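Hypothetical protein (Neisseria meningitidis Z2491, PDB 2F46) is probably a phosphatase, a nonclassical bacterial enzyme whose architecture resembles that of eukaryotic phosphatases. Local coordinates at residues P28-A33 / Q66-A71; E36-L41 / A71-F76; K44-N49 / P59-I64; H77-T82 / R95-Q100; L117-R122 / D131-R136. All blocks are in the same frame, centred on the assembly; numbering follows the deposited sequence. Where two conformers were deposited one is given.

Contact 1: P28-A33 / Q66-A71; sequences PQLTKA and QWLEQA
K32 lies across one face of the W67 indole, the two side chains crossing at about a right angle. Its CB stands over the six-membered ring, 3.5 Å from the centroid and 10° off the normal, a CH-pi contact. With CG anti to the backbone N (chi1 -173°) and the chain extended beyond it, the methylenes run on over the five-membered ring, where K32 CD is 3.6 Å from W67 NE1. The ammonium thus ends beside the pyrrole side of the indole, and one water joins the two groups: it accepts from W67 NE1 at 2.9 Å, in the ring plane, and from K32 NZ at 3.2 Å. The shared water holds the ammonium beside the indole N-H. Deeper in, L30 CD1 meets L68 CD1 at 3.9 Å, again nearly at right angles. The loop is braced from within: Q29 NE2 donates to L30 O at 3.0 Å in the carbonyl plane, on a lone pair, while D34 OD2 takes T31 N just before the lysine. The contact therefore fastens the segment between strand 24-27 and helix 35-41 to the C-terminal part of helix 61-68, with L30 also resting on strand 105-108 and L68 on I38 of helix 35-41 and F76 of strand 75-78.

Contact 2: E36-L41 / A71-F76; sequences EQIAQL and AGVTGF
I38 and A39 of helix 35-41 pack on A71 and V73, in the connection that completes the beta-alpha-beta crossover from strand 45-48 through helix 61-68 to strand 75-78. The I38 methyl CG2, placed anti to the backbone N, approaches V73 CG2 to 3.8 Å and A71 CB to 4.4 Å. One residue on, the helix backbone comes close enough for a CA-H...O contact, A39 CA lying 3.5 Å from A71 O with an angle of 136° at the hydrogen. Small residues at both places let helix and turn approach this nearly. In the next shell, A71 N is held by L68 O, and G72 turns the chain with a positive phi (92°). K44 NZ donates to G72 O, and K44 O accepts from T74 OG1 as well as the T74 backbone N, so the residue just before strand 45-48 pins the turn. V73 is steadied on its other branch: its CG1 sits 3.4 Å above the plane of the F76 ring, offset toward the rim.

Contact 3: K44-N49 / P59-I64; sequences KTIICN and PDFAQI. Unlike the reference sequence in segment 44-49: I46 (reference Val).
F61 reaches from the first turn of helix 61-68 to I46 and C48, two residues whose side chains leave strand 45-48 on the same face. Its CG is anti to the backbone N (chi1 -175°), which sends the ring straight out toward the strand. I46 and F61 were both deposited in two conformers, so the details hold for one state of each. In that state the I46 methyl CG2 lies at the ring edge, near its plane, 3.5 Å from F61 CE1. C48 comes in obliquely and more closely, its CB 3.3 Å from F61 CD1. Because the cysteine sulfur is also anti to its backbone N, SG is turned to stand off from the ring near CD1, 4.9 Å from the F61 centroid and 47° off the normal, a slanting sulfur-aromatic contact. The start of the helix is fixed by polar bonds, D52 OD1 taking F61 N while D60 O accepts from both Q63 N and I64 N. This is the packing of strand against helix inside the beta-alpha-beta unit 45-48, 61-68, 75-78. The F61 ring also meets H78 and F76 of strand 75-78 and Y108 of strand 105-108, spanning three adjacent strands of the sheet.

Contact 4: H77-T82 / R95-Q100; sequences HHQPVT and RQLIGQ
L97 is the residue of 95-100 that meets H77 and Q79. Two positions earlier, R95 comes close to the like-charged R122; E92 forms salt bridges to both, which probably offsets their charge. With CG anti to the carbonyl carbon (chi1 -71°), L97 turns its fork of methyls onto the strand. CD2 sits over the middle of the H77 imidazole, 3.7 Å from the ring centroid and 13° off the normal, a CH-pi contact made as the two side chains slide past each other in opposite directions. L97 CD1 lies 4.0 Å from H77 CB and 3.9 Å from Q79 OE1. The glutamine stretches out to this place with its amide held by the backbone O of D90, which accepts from Q79 NE2, so the leucine meets a group already fixed by another bond. I98 points away from 77-82 and packs on I47, and G99 N closes the turn on R95 O at 2.9 Å. Helix 88-99 is thereby laid on the sheet at one of its edge strands, 75-78, and on I47 of neighbouring strand 45-48, across the sheet from helix 61-68.

Contact 5: L117-R122 / D131-R136; sequences LLWGFR and DEIIRR
E132 OE2 is gripped by R135 NH2 and, more weakly, by R136, the arginine whose side chain lies against W119. R135 takes the carboxylate side-on, NH2 reaching OE2 at 2.8 Å and NE reaching OE1 at 2.9 Å; both oxygens are met from above the carboxylate plane. R136 NE adds a weak bond to E132 OE2 at 3.0 Å, bent to 135°. E132 and R135 each have a second deposited conformer, so this network describes one state. The shared carboxylate probably offsets the charge of the two guanidinium groups, R135 NH2 lying over one face of that of R136. The extended R136 chain crosses W119 at about a right angle, CB lying 3.7 Å from W119 CH2. W119 owes its reach to CG being anti to the backbone N (chi1 175°); its other end is secured by NE1 bonding D21 OD2. I133 packs beside it: CG2 is 4.0 Å from W119 CZ3 and 3.7 Å from G120 CA, where the glycine lets the two backbones draw near, and CD1 rests on G120 O. The helix segments run roughly antiparallel, at 154°, with axes 10.1 Å apart. Beyond them, F121 and I134 pack on helix 148-153, while L118 and F121 reach helix 88-99, so helix 113-125 has helices 88-99, 130-139 and 148-153 as neighbours.

In the fold
Contacts 1, 2 and 3 cluster on one side of the chain, their centres 7 to 11 Å apart. Contacts 1 and 3 share helix 61-68, and contact 3 is nested within the chain loops closed by both of the others, whose own segments alternate. Strands 45-48 and 75-78, neighbours in the mixed sheet, carry the arrangement on to contact 4, about 11 Å from contact 3 between centres. Contact 5 comes last in sequence and lies across the chain's centre from the first three, about 26 Å from contact 1, meeting contact 4 where L118 packs on Q79 and where R95 and R122 lie close. Helices thus flank the sheet on both faces, consistent with the phosphatase-like fold of the family.

Contact 1: P28-A33 / Q66-A71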
# COMPACT_ATOMS: atom_id res chain seq x y z
N PRO A 28 0.83 -2.17 7.68
CA PRO A 28 2.00 -1.57 8.22
C PRO A 28 3.24 -2.37 7.90
O PRO A 28 3.20 -3.43 7.21
CB PRO A 28 1.74 -1.57 9.74
CG PRO A 28 0.72 -2.53 9.95
CD PRO A 28 -0.04 -2.74 8.72
N GLN A 29 4.39 -1.93 8.38
CA GLN A 29 5.66 -2.54 8.00
C GLN A 29 5.69 -4.05 8.15
O GLN A 29 5.39 -4.58 9.23
CB GLN A 29 6.78 -1.95 8.84
CG GLN A 29 8.13 -2.53 8.63
CD GLN A 29 8.69 -2.26 7.26
OE1 GLN A 29 8.67 -1.09 6.80
NE2 GLN A 29 9.20 -3.29 6.59
N LEU A 30 6.06 -4.72 7.09
CA LEU A 30 6.16 -6.17 7.09
C LEU A 30 7.42 -6.62 7.80
O LEU A 30 8.45 -5.93 7.81
CB LEU A 30 6.15 -6.75 5.68
CG LEU A 30 4.87 -6.48 4.92
CD1 LEU A 30 4.94 -7.11 3.55
CD2 LEU A 30 3.63 -6.87 5.65
N THR A 31 7.30 -7.81 8.39
CA THR A 31 8.42 -8.47 9.07
C THR A 31 8.47 -9.91 8.57
O THR A 31 7.55 -10.38 7.93
CB THR A 31 8.19 -8.51 10.56
OG1 THR A 31 7.05 -9.32 10.83
CG2 THR A 31 7.95 -7.10 11.09
N LYS A 32 9.55 -10.62 8.90
CA LYS A 32 9.67 -12.04 8.53
C LYS A 32 8.49 -12.87 9.03
O LYS A 32 8.04 -13.78 8.36
CB LYS A 32 10.94 -12.61 9.14
CG LYS A 32 11.26 -13.99 8.70
CD LYS A 32 12.58 -14.43 9.28
CE LYS A 32 12.97 -15.77 8.73
NZ LYS A 32 14.35 -16.13 9.16
N ALA A 33 8.00 -12.51 10.21
CA ALA A 33 6.90 -13.20 10.83
C ALA A 33 5.61 -13.12 10.04
O ALA A 33 4.71 -13.90 10.31
CB ALA A 33 6.68 -12.66 12.23
N GLN A 66 13.46 -11.26 -0.10
CA GLN A 66 14.06 -12.59 0.18
C GLN A 66 13.18 -13.47 1.02
O GLN A 66 13.03 -14.67 0.73
CB GLN A 66 15.37 -12.42 0.93
CG GLN A 66 16.55 -12.14 0.09
CD GLN A 66 17.86 -12.48 0.84
OE1 GLN A 66 18.39 -11.65 1.59
NE2 GLN A 66 18.36 -13.68 0.62
N TRP A 67 12.61 -12.92 2.08
CA TRP A 67 11.78 -13.71 3.00
C TRP A 67 10.49 -14.11 2.31
O TRP A 67 10.05 -15.27 2.41
CB TRP A 67 11.45 -12.93 4.28
CG TRP A 67 12.58 -12.73 5.23
CD1 TRP A 67 13.62 -13.59 5.47
CD2 TRP A 67 12.75 -11.64 6.16
NE1 TRP A 67 14.43 -13.09 6.45
CE2 TRP A 67 13.91 -11.91 6.91
CE3 TRP A 67 12.02 -10.49 6.44
CZ2 TRP A 67 14.40 -11.03 7.88
CZ3 TRP A 67 12.50 -9.61 7.41
CH2 TRP A 67 13.69 -9.89 8.12
N LEU A 68 9.90 -13.21 1.54
CA LEU A 68 8.56 -13.46 1.01
C LEU A 68 8.50 -14.21 -0.33
O LEU A 68 7.43 -14.71 -0.70
CB LEU A 68 7.72 -12.17 0.99
CG LEU A 68 7.53 -11.50 2.32
CD1 LEU A 68 6.63 -10.28 2.15
CD2 LEU A 68 6.93 -12.44 3.34
N GLU A 69 9.60 -14.31 -1.05
CA GLU A 69 9.67 -15.17 -2.23
C GLU A 69 9.42 -16.63 -1.85
O GLU A 69 9.01 -17.43 -2.68
CB GLU A 69 11.04 -15.07 -2.90
CG GLU A 69 11.21 -13.83 -3.75
CD GLU A 69 12.63 -13.64 -4.22
OE1 GLU A 69 13.56 -14.17 -3.56
OE2 GLU A 69 12.83 -12.96 -5.25
N GLN A 70 9.66 -16.96 -0.59
CA GLN A 70 9.38 -18.29 -0.07
C GLN A 70 7.94 -18.43 0.37
O GLN A 70 7.54 -19.50 0.84
CB GLN A 70 10.32 -18.57 1.10
CG GLN A 70 11.81 -18.51 0.73
CD GLN A 70 12.14 -19.33 -0.52
OE1 GLN A 70 11.66 -20.47 -0.67
NE2 GLN A 70 12.95 -18.76 -1.41
N ALA A 71 7.15 -17.36 0.20
CA ALA A 71 5.75 -17.30 0.65
C ALA A 71 4.76 -17.21 -0.51
O ALA A 71 3.59 -16.87 -0.31
CB ALA A 71 5.57 -16.11 1.59
O HOH W 1 16.61 -14.06 8.14

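Contact 2: E36-L41 / A71-F76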
# COMPACT_ATOMS: atom_id res chain seq x y z
N GLU A 36 3.75 -16.34 7.00
CA GLU A 36 2.64 -17.29 7.11
C GLU A 36 1.33 -16.71 6.64
O GLU A 36 0.62 -17.33 5.86
CB GLU A 36 2.47 -17.79 8.55
CG GLU A 36 3.05 -19.17 8.81
N GLN A 37 0.97 -15.53 7.13
CA GLN A 37 -0.30 -14.97 6.79
C GLN A 37 -0.34 -14.58 5.31
O GLN A 37 -1.38 -14.69 4.66
CB GLN A 37 -0.64 -13.77 7.68
CG GLN A 37 -2.01 -13.18 7.35
CD GLN A 37 -2.37 -11.92 8.12
OE1 GLN A 37 -1.52 -11.32 8.80
NE2 GLN A 37 -3.62 -11.52 8.01
N ILE A 38 0.79 -14.08 4.82
CA ILE A 38 0.89 -13.68 3.42
C ILE A 38 0.65 -14.88 2.50
O ILE A 38 -0.09 -14.76 1.52
CB ILE A 38 2.23 -12.98 3.18
CG1 ILE A 38 2.11 -11.55 3.73
CG2 ILE A 38 2.60 -12.89 1.71
CD1 ILE A 38 3.40 -10.76 3.82
N ALA A 39 1.24 -16.02 2.87
CA ALA A 39 1.06 -17.26 2.09
C ALA A 39 -0.40 -17.71 2.14
O ALA A 39 -0.97 -18.13 1.12
CB ALA A 39 1.96 -18.32 2.62
N GLN A 40 -1.00 -17.59 3.32
CA GLN A 40 -2.41 -17.98 3.51
C GLN A 40 -3.38 -17.16 2.68
O GLN A 40 -4.39 -17.67 2.20
CB GLN A 40 -2.80 -17.90 4.99
CG GLN A 40 -4.29 -18.13 5.28
CD GLN A 40 -5.11 -16.84 5.43
OE1 GLN A 40 -4.69 -15.89 6.11
NE2 GLN A 40 -6.31 -16.81 4.82
N LEU A 41 -3.10 -15.86 2.54
CA LEU A 41 -3.89 -15.00 1.72
C LEU A 41 -3.60 -15.16 0.23
O LEU A 41 -4.35 -14.64 -0.57
CB LEU A 41 -3.61 -13.54 2.09
CG LEU A 41 -4.16 -13.05 3.42
CD1 LEU A 41 -3.55 -11.67 3.76
CD2 LEU A 41 -5.66 -12.99 3.37
N ALA A 71 7.15 -17.36 0.20
CA ALA A 71 5.75 -17.30 0.65
C ALA A 71 4.76 -17.21 -0.51
O ALA A 71 3.59 -16.87 -0.31
CB ALA A 71 5.57 -16.11 1.59
N GLY A 72 5.24 -17.49 -1.73
CA GLY A 72 4.41 -17.60 -2.90
C GLY A 72 4.25 -16.31 -3.68
O GLY A 72 3.54 -16.27 -4.68
N VAL A 73 4.91 -15.25 -3.22
CA VAL A 73 4.80 -13.95 -3.86
C VAL A 73 5.74 -13.94 -5.06
O VAL A 73 6.90 -14.33 -4.89
CB VAL A 73 5.20 -12.83 -2.88
CG1 VAL A 73 5.06 -11.48 -3.55
CG2 VAL A 73 4.38 -12.86 -1.62
N THR A 74 5.25 -13.51 -6.21
CA THR A 74 6.01 -13.59 -7.47
C THR A 74 6.41 -12.24 -8.04
O THR A 74 7.35 -12.17 -8.81
CB THR A 74 5.25 -14.35 -8.56
OG1 THR A 74 3.97 -13.73 -8.83
CG2 THR A 74 5.05 -15.79 -8.15
N GLY A 75 5.72 -11.18 -7.66
CA GLY A 75 6.06 -9.85 -8.10
C GLY A 75 6.37 -8.96 -6.94
O GLY A 75 5.70 -9.00 -5.94
N PHE A 76 7.40 -8.13 -7.10
CA PHE A 76 7.88 -7.22 -6.04
C PHE A 76 8.23 -5.88 -6.64
O PHE A 76 8.99 -5.82 -7.61
CB PHE A 76 9.14 -7.79 -5.40
CG PHE A 76 8.91 -9.06 -4.63
CD1 PHE A 76 9.02 -10.30 -5.26
CD2 PHE A 76 8.63 -9.03 -3.29
CE1 PHE A 76 8.79 -11.49 -4.52
CE2 PHE A 76 8.40 -10.20 -2.58
CZ PHE A 76 8.51 -11.40 -3.21

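Contact 3: K44-N49 / P59-I64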
# COMPACT_ATOMS: atom_id res chain seq x y z
N LYS A 44 0.21 -12.44 -4.37
CA LYS A 44 1.11 -12.68 -5.50
C LYS A 44 2.02 -11.50 -5.81
O LYS A 44 3.02 -11.70 -6.49
CB LYS A 44 0.28 -13.05 -6.71
CG LYS A 44 -0.39 -14.43 -6.60
CD LYS A 44 0.65 -15.52 -6.51
CE LYS A 44 0.10 -16.91 -6.55
NZ LYS A 44 1.27 -17.81 -6.23
N THR A 45 1.67 -10.31 -5.37
CA THR A 45 2.48 -9.11 -5.65
C THR A 45 2.59 -8.26 -4.40
O THR A 45 1.61 -8.04 -3.69
CB THR A 45 1.83 -8.25 -6.73
OG1 THR A 45 1.56 -9.07 -7.87
CG2 THR A 45 2.70 -7.06 -7.13
N ILE A 46 3.82 -7.80 -4.11
CA ILE A 46 4.15 -6.93 -2.99
C ILE A 46 4.61 -5.60 -3.56
O ILE A 46 5.52 -5.57 -4.40
CB ILE A 46 5.29 -7.51 -2.12
CG1 ILE A 46 4.77 -8.68 -1.28
CG2 ILE A 46 5.98 -6.43 -1.25
CD1 ILE A 46 3.98 -8.29 -0.06
N ILE A 47 4.01 -4.52 -3.07
CA ILE A 47 4.45 -3.15 -3.34
C ILE A 47 4.87 -2.51 -2.00
O ILE A 47 4.10 -2.49 -1.03
CB ILE A 47 3.37 -2.25 -3.96
CG1 ILE A 47 2.90 -2.85 -5.29
CG2 ILE A 47 3.92 -0.86 -4.22
CD1 ILE A 47 1.68 -2.19 -5.92
N CYS A 48 6.10 -2.03 -1.92
CA CYS A 48 6.60 -1.31 -0.79
C CYS A 48 6.67 0.14 -1.09
O CYS A 48 7.38 0.54 -2.03
CB CYS A 48 7.98 -1.78 -0.41
SG CYS A 48 8.80 -0.85 0.86
N ASN A 49 5.93 0.91 -0.30
CA ASN A 49 5.87 2.37 -0.51
C ASN A 49 6.70 3.20 0.46
O ASN A 49 6.48 4.38 0.62
CB ASN A 49 4.41 2.89 -0.55
CG ASN A 49 3.62 2.37 -1.73
OD1 ASN A 49 2.54 1.76 -1.57
ND2 ASN A 49 4.09 2.67 -2.96
N PRO A 59 13.34 -3.54 8.31
CA PRO A 59 13.93 -4.36 7.28
C PRO A 59 13.97 -3.65 5.93
O PRO A 59 13.00 -2.97 5.60
CB PRO A 59 12.99 -5.58 7.20
CG PRO A 59 12.12 -5.51 8.36
CD PRO A 59 12.07 -4.11 8.81
N ASP A 60 15.06 -3.79 5.18
CA ASP A 60 15.18 -3.24 3.83
C ASP A 60 14.25 -4.02 2.91
O ASP A 60 13.99 -5.21 3.15
CB ASP A 60 16.58 -3.34 3.26
CG ASP A 60 17.54 -2.31 3.83
OD1 ASP A 60 17.13 -1.38 4.56
OD2 ASP A 60 18.73 -2.42 3.47
N PHE A 61 13.78 -3.37 1.85
CA PHE A 61 12.88 -4.06 0.93
C PHE A 61 13.52 -5.32 0.35
O PHE A 61 12.84 -6.34 0.20
CB PHE A 61 12.35 -3.19 -0.21
CG PHE A 61 11.32 -3.89 -1.07
CD1 PHE A 61 10.14 -4.33 -0.53
CD2 PHE A 61 11.56 -4.14 -2.42
CE1 PHE A 61 9.17 -5.00 -1.31
CE2 PHE A 61 10.61 -4.79 -3.21
CZ PHE A 61 9.42 -5.23 -2.65
N ALA A 62 14.82 -5.29 0.05
CA ALA A 62 15.48 -6.45 -0.52
C ALA A 62 15.37 -7.66 0.40
O ALA A 62 15.26 -8.82 -0.06
CB ALA A 62 16.92 -6.12 -0.78
N GLN A 63 15.38 -7.44 1.69
CA GLN A 63 15.31 -8.52 2.65
C GLN A 63 13.86 -9.02 2.81
O GLN A 63 13.61 -10.21 2.98
CB GLN A 63 15.88 -8.09 4.01
CG GLN A 63 15.89 -9.21 5.09
CD GLN A 63 16.56 -10.47 4.57
OE1 GLN A 63 17.60 -10.40 3.93
NE2 GLN A 63 15.94 -11.62 4.82
N ILE A 64 12.90 -8.11 2.76
CA ILE A 64 11.49 -8.50 2.71
C ILE A 64 11.26 -9.37 1.49
O ILE A 64 10.58 -10.41 1.59
CB ILE A 64 10.57 -7.24 2.72
CG1 ILE A 64 10.64 -6.51 4.06
CG2 ILE A 64 9.12 -7.59 2.40
CD1 ILE A 64 10.19 -7.32 5.25

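Contact 4: H77-T82 / R95-Q100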
# COMPACT_ATOMS: atom_id res chain seq x y z
N HIS A 77 7.72 -4.82 -6.05
CA HIS A 77 7.98 -3.47 -6.53
C HIS A 77 8.31 -2.58 -5.37
O HIS A 77 7.52 -2.46 -4.44
CB HIS A 77 6.77 -2.90 -7.29
CG HIS A 77 6.33 -3.76 -8.41
ND1 HIS A 77 7.04 -3.88 -9.58
CD2 HIS A 77 5.27 -4.60 -8.53
CE1 HIS A 77 6.42 -4.71 -10.39
NE2 HIS A 77 5.35 -5.18 -9.78
N HIS A 78 9.44 -1.88 -5.43
CA HIS A 78 9.79 -0.85 -4.48
C HIS A 78 9.48 0.53 -5.04
O HIS A 78 10.11 1.01 -6.01
CB HIS A 78 11.27 -0.94 -4.10
CG HIS A 78 11.60 -0.24 -2.83
ND1 HIS A 78 12.90 -0.13 -2.36
CD2 HIS A 78 10.83 0.41 -1.94
CE1 HIS A 78 12.90 0.55 -1.23
NE2 HIS A 78 11.65 0.88 -0.95
N GLN A 79 8.42 1.14 -4.48
CA GLN A 79 7.91 2.40 -4.97
C GLN A 79 7.90 3.35 -3.79
O GLN A 79 6.86 3.76 -3.27
CB GLN A 79 6.52 2.24 -5.60
CG GLN A 79 6.05 3.58 -6.21
CD GLN A 79 4.56 3.82 -6.31
OE1 GLN A 79 3.73 2.96 -5.94
NE2 GLN A 79 4.21 5.02 -6.78
N PRO A 80 9.09 3.75 -3.33
CA PRO A 80 9.16 4.55 -2.14
C PRO A 80 8.59 5.98 -2.35
O PRO A 80 8.82 6.61 -3.39
CB PRO A 80 10.66 4.59 -1.84
CG PRO A 80 11.25 4.48 -3.15
CD PRO A 80 10.42 3.53 -3.91
N VAL A 81 7.80 6.43 -1.38
CA VAL A 81 7.33 7.80 -1.30
C VAL A 81 7.33 8.27 0.14
O VAL A 81 7.45 7.48 1.08
CB VAL A 81 5.91 7.95 -1.88
CG1 VAL A 81 5.82 7.40 -3.32
CG2 VAL A 81 4.88 7.25 -0.99
N THR A 82 7.17 9.57 0.35
CA THR A 82 6.73 10.10 1.63
C THR A 82 5.34 10.72 1.47
O THR A 82 4.98 11.19 0.37
CB THR A 82 7.71 11.12 2.23
OG1 THR A 82 7.70 12.27 1.40
CG2 THR A 82 9.12 10.54 2.30
N ARG A 95 -1.22 3.01 -9.56
CA ARG A 95 -2.33 2.50 -10.34
C ARG A 95 -1.87 1.50 -11.41
O ARG A 95 -2.46 0.44 -11.57
CB ARG A 95 -3.04 3.66 -11.02
CG ARG A 95 -4.16 3.27 -11.91
CD ARG A 95 -4.37 4.37 -12.87
NE ARG A 95 -5.64 4.21 -13.55
CZ ARG A 95 -6.13 5.10 -14.41
NH1 ARG A 95 -5.48 6.22 -14.67
NH2 ARG A 95 -7.30 4.86 -14.99
N GLN A 96 -0.80 1.84 -12.11
CA GLN A 96 -0.25 0.99 -13.16
C GLN A 96 0.34 -0.29 -12.61
O GLN A 96 0.13 -1.37 -13.19
CB GLN A 96 0.82 1.73 -13.96
CG GLN A 96 0.26 2.84 -14.84
CD GLN A 96 1.31 3.44 -15.81
OE1 GLN A 96 2.16 2.71 -16.35
NE2 GLN A 96 1.22 4.76 -16.06
N LEU A 97 1.08 -0.19 -11.50
CA LEU A 97 1.66 -1.40 -10.91
C LEU A 97 0.56 -2.37 -10.54
O LEU A 97 0.67 -3.56 -10.86
CB LEU A 97 2.49 -1.06 -9.68
CG LEU A 97 3.81 -0.35 -9.92
CD1 LEU A 97 4.39 0.11 -8.57
CD2 LEU A 97 4.78 -1.23 -10.68
N ILE A 98 -0.51 -1.88 -9.94
CA ILE A 98 -1.65 -2.74 -9.64
C ILE A 98 -2.30 -3.26 -10.93
O ILE A 98 -2.64 -4.44 -11.03
CB ILE A 98 -2.66 -2.03 -8.73
CG1 ILE A 98 -2.03 -1.81 -7.34
CG2 ILE A 98 -4.01 -2.82 -8.67
CD1 ILE A 98 -2.80 -0.86 -6.47
N GLY A 99 -2.46 -2.41 -11.93
CA GLY A 99 -3.14 -2.85 -13.15
C GLY A 99 -2.47 -4.00 -13.85
O GLY A 99 -3.14 -4.84 -14.46
N GLN A 100 -1.15 -4.05 -13.74
CA GLN A 100 -0.35 -5.03 -14.46
C GLN A 100 0.10 -6.17 -13.57
O GLN A 100 0.86 -7.04 -13.99
CB GLN A 100 0.87 -4.34 -15.06
CG GLN A 100 0.56 -3.20 -16.01

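Contact 5: L117-R122 / D131-R136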
# COMPACT_ATOMS: atom_id res chain seq x y z
N LEU A 117 -3.15 6.50 0.64
CA LEU A 117 -3.19 7.78 -0.08
C LEU A 117 -2.99 7.61 -1.58
O LEU A 117 -3.66 8.27 -2.40
CB LEU A 117 -2.14 8.72 0.45
CG LEU A 117 -2.43 9.38 1.77
CD1 LEU A 117 -1.23 10.11 2.26
CD2 LEU A 117 -3.56 10.36 1.65
N LEU A 118 -2.06 6.77 -2.00
CA LEU A 118 -1.86 6.55 -3.42
C LEU A 118 -3.16 6.01 -4.05
O LEU A 118 -3.56 6.46 -5.14
CB LEU A 118 -0.69 5.59 -3.66
CG LEU A 118 0.67 6.21 -3.30
CD1 LEU A 118 1.71 5.11 -3.21
CD2 LEU A 118 1.11 7.27 -4.32
N TRP A 119 -3.80 5.06 -3.38
CA TRP A 119 -5.10 4.51 -3.77
C TRP A 119 -6.13 5.62 -3.77
O TRP A 119 -6.84 5.87 -4.76
CB TRP A 119 -5.51 3.39 -2.82
CG TRP A 119 -6.84 2.84 -3.03
CD1 TRP A 119 -7.17 1.82 -3.87
CD2 TRP A 119 -8.02 3.22 -2.35
NE1 TRP A 119 -8.54 1.59 -3.80
CE2 TRP A 119 -9.08 2.43 -2.87
CE3 TRP A 119 -8.30 4.18 -1.38
CZ2 TRP A 119 -10.38 2.55 -2.42
CZ3 TRP A 119 -9.61 4.29 -0.91
CH2 TRP A 119 -10.62 3.50 -1.46
N GLY A 120 -6.17 6.37 -2.68
CA GLY A 120 -7.24 7.35 -2.46
C GLY A 120 -7.19 8.54 -3.39
O GLY A 120 -8.23 9.03 -3.81
N PHE A 121 -6.03 9.07 -3.71
CA PHE A 121 -5.90 10.16 -4.69
C PHE A 121 -6.46 9.76 -6.06
O PHE A 121 -7.05 10.60 -6.79
CB PHE A 121 -4.45 10.60 -4.84
CG PHE A 121 -3.94 11.44 -3.73
CD1 PHE A 121 -4.62 12.52 -3.30
CD2 PHE A 121 -2.72 11.13 -3.11
CE1 PHE A 121 -4.11 13.29 -2.26
CE2 PHE A 121 -2.22 11.90 -2.11
CZ PHE A 121 -2.89 12.93 -1.67
N ARG A 122 -6.27 8.50 -6.41
CA ARG A 122 -6.77 7.97 -7.69
C ARG A 122 -8.29 7.87 -7.67
O ARG A 122 -8.95 8.28 -8.66
CB ARG A 122 -6.11 6.64 -8.01
CG ARG A 122 -6.56 5.96 -9.26
CD ARG A 122 -6.31 6.79 -10.49
NE ARG A 122 -7.33 6.48 -11.48
CZ ARG A 122 -7.59 7.20 -12.56
NH1 ARG A 122 -6.88 8.28 -12.84
NH2 ARG A 122 -8.56 6.81 -13.38
N ASP A 131 -15.43 11.58 1.63
CA ASP A 131 -15.85 10.85 2.81
C ASP A 131 -15.84 9.34 2.64
O ASP A 131 -15.56 8.61 3.60
CB ASP A 131 -17.28 11.29 3.25
CG ASP A 131 -17.30 12.60 4.01
OD1 ASP A 131 -16.25 13.07 4.48
OD2 ASP A 131 -18.41 13.14 4.17
N GLU A 132 -16.17 8.90 1.43
CA GLU A 132 -16.14 7.47 1.08
C GLU A 132 -14.71 6.96 1.01
O GLU A 132 -14.42 5.90 1.52
CB GLU A 132 -16.89 7.19 -0.23
CG GLU A 132 -16.95 5.72 -0.64
CD GLU A 132 -17.84 4.86 0.26
OE1 GLU A 132 -18.45 5.36 1.25
OE2 GLU A 132 -17.94 3.65 -0.03
N ILE A 133 -13.82 7.74 0.41
CA ILE A 133 -12.36 7.39 0.41
C ILE A 133 -11.90 7.15 1.85
O ILE A 133 -11.30 6.12 2.21
CB ILE A 133 -11.54 8.49 -0.27
CG1 ILE A 133 -11.97 8.66 -1.72
CG2 ILE A 133 -10.04 8.16 -0.20
CD1 ILE A 133 -11.39 9.85 -2.42
N ILE A 134 -12.21 8.12 2.71
CA ILE A 134 -11.80 8.03 4.09
C ILE A 134 -12.44 6.84 4.83
O ILE A 134 -11.80 6.15 5.58
CB ILE A 134 -12.04 9.41 4.80
CG1 ILE A 134 -11.10 10.43 4.16
CG2 ILE A 134 -11.81 9.32 6.31
CD1 ILE A 134 -11.33 11.87 4.66
N ARG A 135 -13.72 6.60 4.58
CA ARG A 135 -14.40 5.48 5.20
C ARG A 135 -13.76 4.16 4.76
O ARG A 135 -13.50 3.31 5.56
CB ARG A 135 -15.88 5.50 4.85
CG ARG A 135 -16.64 4.28 5.39
CD ARG A 135 -18.05 4.12 4.79
NE ARG A 135 -18.06 3.47 3.46
CZ ARG A 135 -17.81 2.17 3.23
NH1 ARG A 135 -17.53 1.34 4.23
NH2 ARG A 135 -17.86 1.70 1.99
N ARG A 136 -13.48 4.03 3.47
CA ARG A 136 -12.87 2.78 2.94
C ARG A 136 -11.46 2.53 3.49
O ARG A 136 -11.13 1.44 3.88
CB ARG A 136 -12.90 2.78 1.42
CG ARG A 136 -14.31 2.44 0.92
CD ARG A 136 -14.30 2.49 -0.51
NE ARG A 136 -15.59 2.10 -1.10
CZ ARG A 136 -15.91 0.86 -1.46
NH1 ARG A 136 -15.09 -0.16 -1.24
NH2 ARG A 136 -17.11 0.65 -1.98